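Local coordinates for protein carbonic anhydrase (PDB 6Y04) that probably catalyses the reversible hydration of carbon dioxide to hydrogencarbonate, as a zinc-dependent beta-class carbonic anhydrase with one zinc ion per subunit, at residues A33-M38 with T58-A63. Residues are numbered along the deposited sequence; the frame is centred on the assembly and turned at random.
Sequences AIVTCM and TVIKAA. With ZN (zinc ion), chain C.
The carbonyl oxygen I60 O accepts a hydrogen bond from T36 N at 2.8 Å and also receives a CA-H...O contact from V35 CA. I34 O is gripped in the same way, by I60 N at 2.8 Å and by V59 CA. With the hydrogen bond from I34 N to T58 O, this is the ladder of two parallel strands in register, I34 beside V59 and V35 beside I60. A62 N continues it to T36 O with a longer bond of 3.2 Å, bent to 151° at the hydrogen.

On one face, V35 CG2 meets I60 CD1 at 4.0 Å, and the two side chains cross at a slant. On the other face, T36 and K61 run side by side, with T36 CG2 3.9 Å from K61 CG. The methyl of T36 sits between the backbone N and the carbonyl carbon, while OG1, anti to N (chi1 -161°), hydrogen-bonds to M94 O. K61 stays extended past CG, and its NZ donates to a water that in turn donates to C37 O.

M38 reaches over A63, with SD 3.7 Å from A63 CB. C37 SG binds the zinc ion at 2.3 Å. H96, C99 and a water complete this site.

S78 of the second subunit packs on A62, and that subunit also forms backbone hydrogen bonds with K61. The pair belongs to the beta-alpha-beta unit of strand 32-36, helix 46-49 and strand 57-61, and E47 of that helix touches V59 and K61. Strand 90-96 pairs by backbone hydrogen bonds with the other edge of 32-36, and helix 74-85 packs on V35 and I60.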
ATOM      1  N   ALA A  33       3.006   4.777  11.431  1.00 13.33           N
ATOM      2  CA  ALA A  33       2.498   4.280  10.167  1.00 13.47           C
ATOM      3  C   ALA A  33       2.662   5.371   9.109  1.00 13.57           C
ATOM      4  O   ALA A  33       2.323   6.530   9.360  1.00 14.09           O
ATOM      5  CB  ALA A  33       1.046   3.886  10.327  1.00 13.17           C
ATOM      6  N   ILE A  34       3.179   4.985   7.933  1.00 13.18           N
ATOM      7  CA  ILE A  34       3.252   5.857   6.768  1.00 12.92           C
ATOM      8  C   ILE A  34       2.217   5.398   5.742  1.00 12.94           C
ATOM      9  O   ILE A  34       2.197   4.222   5.381  1.00 12.87           O
ATOM     10  CB  ILE A  34       4.664   5.861   6.145  1.00 12.44           C
ATOM     11  CG1 ILE A  34       5.787   5.969   7.185  1.00 12.59           C
ATOM     12  CG2 ILE A  34       4.782   6.915   5.053  1.00 12.54           C
ATOM     13  CD1 ILE A  34       5.850   7.284   7.948  1.00 12.46           C
ATOM     14  N   VAL A  35       1.383   6.340   5.269  1.00 12.94           N
ATOM     15  CA  VAL A  35       0.509   6.111   4.124  1.00 13.22           C
ATOM     16  C   VAL A  35       1.019   6.931   2.942  1.00 13.70           C
ATOM     17  O   VAL A  35       1.096   8.154   3.020  1.00 14.42           O
ATOM     18  CB  VAL A  35      -0.974   6.419   4.438  1.00 12.60           C
ATOM     19  CG1 VAL A  35      -1.874   6.181   3.231  1.00 11.92           C
ATOM     20  CG2 VAL A  35      -1.478   5.629   5.644  1.00 11.98           C
ATOM     21  N   THR A  36       1.369   6.255   1.846  1.00 14.08           N
ATOM     22  CA  THR A  36       1.901   6.976   0.701  1.00 15.63           C
ATOM     23  C   THR A  36       1.381   6.356  -0.595  1.00 16.30           C
ATOM     24  O   THR A  36       0.524   5.473  -0.562  1.00 15.08           O
ATOM     25  CB  THR A  36       3.420   7.179   0.813  1.00 16.19           C
ATOM     26  OG1 THR A  36       3.777   8.244  -0.069  1.00 17.02           O
ATOM     27  CG2 THR A  36       4.228   5.937   0.501  1.00 15.85           C
ATOM     28  N   CYS A  37       1.901   6.852  -1.724  1.00 17.84           N
ATOM     29  CA  CYS A  37       1.396   6.490  -3.038  1.00 18.63           C
ATOM     30  C   CYS A  37       2.159   5.286  -3.592  1.00 17.70           C
ATOM     31  O   CYS A  37       3.279   4.991  -3.175  1.00 17.98           O
ATOM     32  CB  CYS A  37       1.507   7.655  -4.012  1.00 20.75           C
ATOM     33  SG  CYS A  37       0.726   7.276  -5.603  1.00 26.29           S
ATOM     34  N   MET A  38       1.541   4.604  -4.558  1.00 16.09           N
ATOM     35  CA  MET A  38       2.147   3.428  -5.160  1.00 15.51           C
ATOM     36  C   MET A  38       3.195   3.834  -6.200  1.00 15.22           C
ATOM     37  O   MET A  38       3.835   2.966  -6.785  1.00 14.99           O
ATOM     38  CB  MET A  38       1.078   2.562  -5.834  1.00 14.42           C
ATOM     39  CG  MET A  38       0.513   3.199  -7.081  1.00 13.79           C
ATOM     40  SD  MET A  38      -0.736   2.191  -7.891  1.00 13.69           S
ATOM     41  CE  MET A  38      -0.933   3.084  -9.434  1.00 13.77           C
ATOM     42  N   THR A  58       5.174   0.759   9.786  1.00 16.48           N
ATOM     43  CA  THR A  58       4.373   0.138   8.743  1.00 15.36           C
ATOM     44  C   THR A  58       4.223   1.147   7.610  1.00 15.25           C
ATOM     45  O   THR A  58       4.130   2.353   7.857  1.00 14.89           O
ATOM     46  CB  THR A  58       3.011  -0.341   9.271  1.00 14.99           C
ATOM     47  OG1 THR A  58       2.372   0.761   9.913  1.00 14.68           O
ATOM     48  CG2 THR A  58       3.123  -1.503  10.232  1.00 14.48           C
ATOM     49  N   VAL A  59       4.211   0.634   6.373  1.00 14.86           N
ATOM     50  CA  VAL A  59       4.038   1.455   5.189  1.00 14.88           C
ATOM     51  C   VAL A  59       2.856   0.912   4.393  1.00 14.83           C
ATOM     52  O   VAL A  59       2.830  -0.263   4.043  1.00 14.89           O
ATOM     53  CB  VAL A  59       5.328   1.524   4.340  1.00 15.32           C
ATOM     54  CG1 VAL A  59       5.141   2.376   3.089  1.00 14.95           C
ATOM     55  CG2 VAL A  59       6.523   2.008   5.155  1.00 14.98           C
ATOM     56  N   ILE A  60       1.883   1.793   4.127  1.00 14.92           N
ATOM     57  CA  ILE A  60       0.639   1.475   3.442  1.00 15.07           C
ATOM     58  C   ILE A  60       0.655   2.293   2.156  1.00 15.34           C
ATOM     59  O   ILE A  60       0.921   3.486   2.215  1.00 16.34           O
ATOM     60  CB  ILE A  60      -0.550   1.858   4.356  1.00 14.37           C
ATOM     61  CG1 ILE A  60      -0.499   1.095   5.683  1.00 14.22           C
ATOM     62  CG2 ILE A  60      -1.890   1.692   3.651  1.00 14.09           C
ATOM     63  CD1 ILE A  60      -0.977   1.875   6.887  1.00 13.68           C
ATOM     64  N   LYS A  61       0.422   1.653   1.004  1.00 15.43           N
ATOM     65  CA  LYS A  61       0.496   2.359  -0.267  1.00 15.75           C
ATOM     66  C   LYS A  61      -0.687   2.015  -1.169  1.00 16.03           C
ATOM     67  O   LYS A  61      -0.987   0.847  -1.399  1.00 16.16           O
ATOM     68  CB  LYS A  61       1.759   1.990  -1.048  1.00 15.45           C
ATOM     69  CG  LYS A  61       3.103   2.332  -0.418  1.00 15.35           C
ATOM     70  CD  LYS A  61       4.184   2.209  -1.462  1.00 15.12           C
ATOM     71  CE  LYS A  61       5.588   2.247  -0.915  1.00 15.50           C
ATOM     72  NZ  LYS A  61       6.554   2.015  -2.015  1.00 15.78           N
ATOM     73  N   ALA A  62      -1.302   3.057  -1.735  1.00 16.31           N
ATOM     74  CA  ALA A  62      -2.323   2.938  -2.760  1.00 17.58           C
ATOM     75  C   ALA A  62      -2.187   4.115  -3.719  1.00 18.33           C
ATOM     76  O   ALA A  62      -1.628   5.144  -3.355  1.00 18.85           O
ATOM     77  CB  ALA A  62      -3.698   2.912  -2.127  1.00 16.35           C
ATOM     78  N   ALA A  63      -2.741   3.964  -4.926  1.00 19.31           N
ATOM     79  CA  ALA A  63      -2.758   5.038  -5.908  1.00 20.88           C
ATOM     80  C   ALA A  63      -3.393   6.285  -5.302  1.00 21.98           C
ATOM     81  O   ALA A  63      -4.592   6.311  -5.055  1.00 22.93           O
ATOM     82  CB  ALA A  63      -3.497   4.584  -7.144  1.00 20.16           C
TER
HETATM   83 ZN    ZN C 301       0.667   9.207  -6.921  0.70 29.82          ZN
HETATM   84  O   HOH W   1       5.515   3.585  -4.169  1.00 11.04           O
HETATM   85  O   HOH W   2       0.682   8.457  -8.773  0.70 29.44           O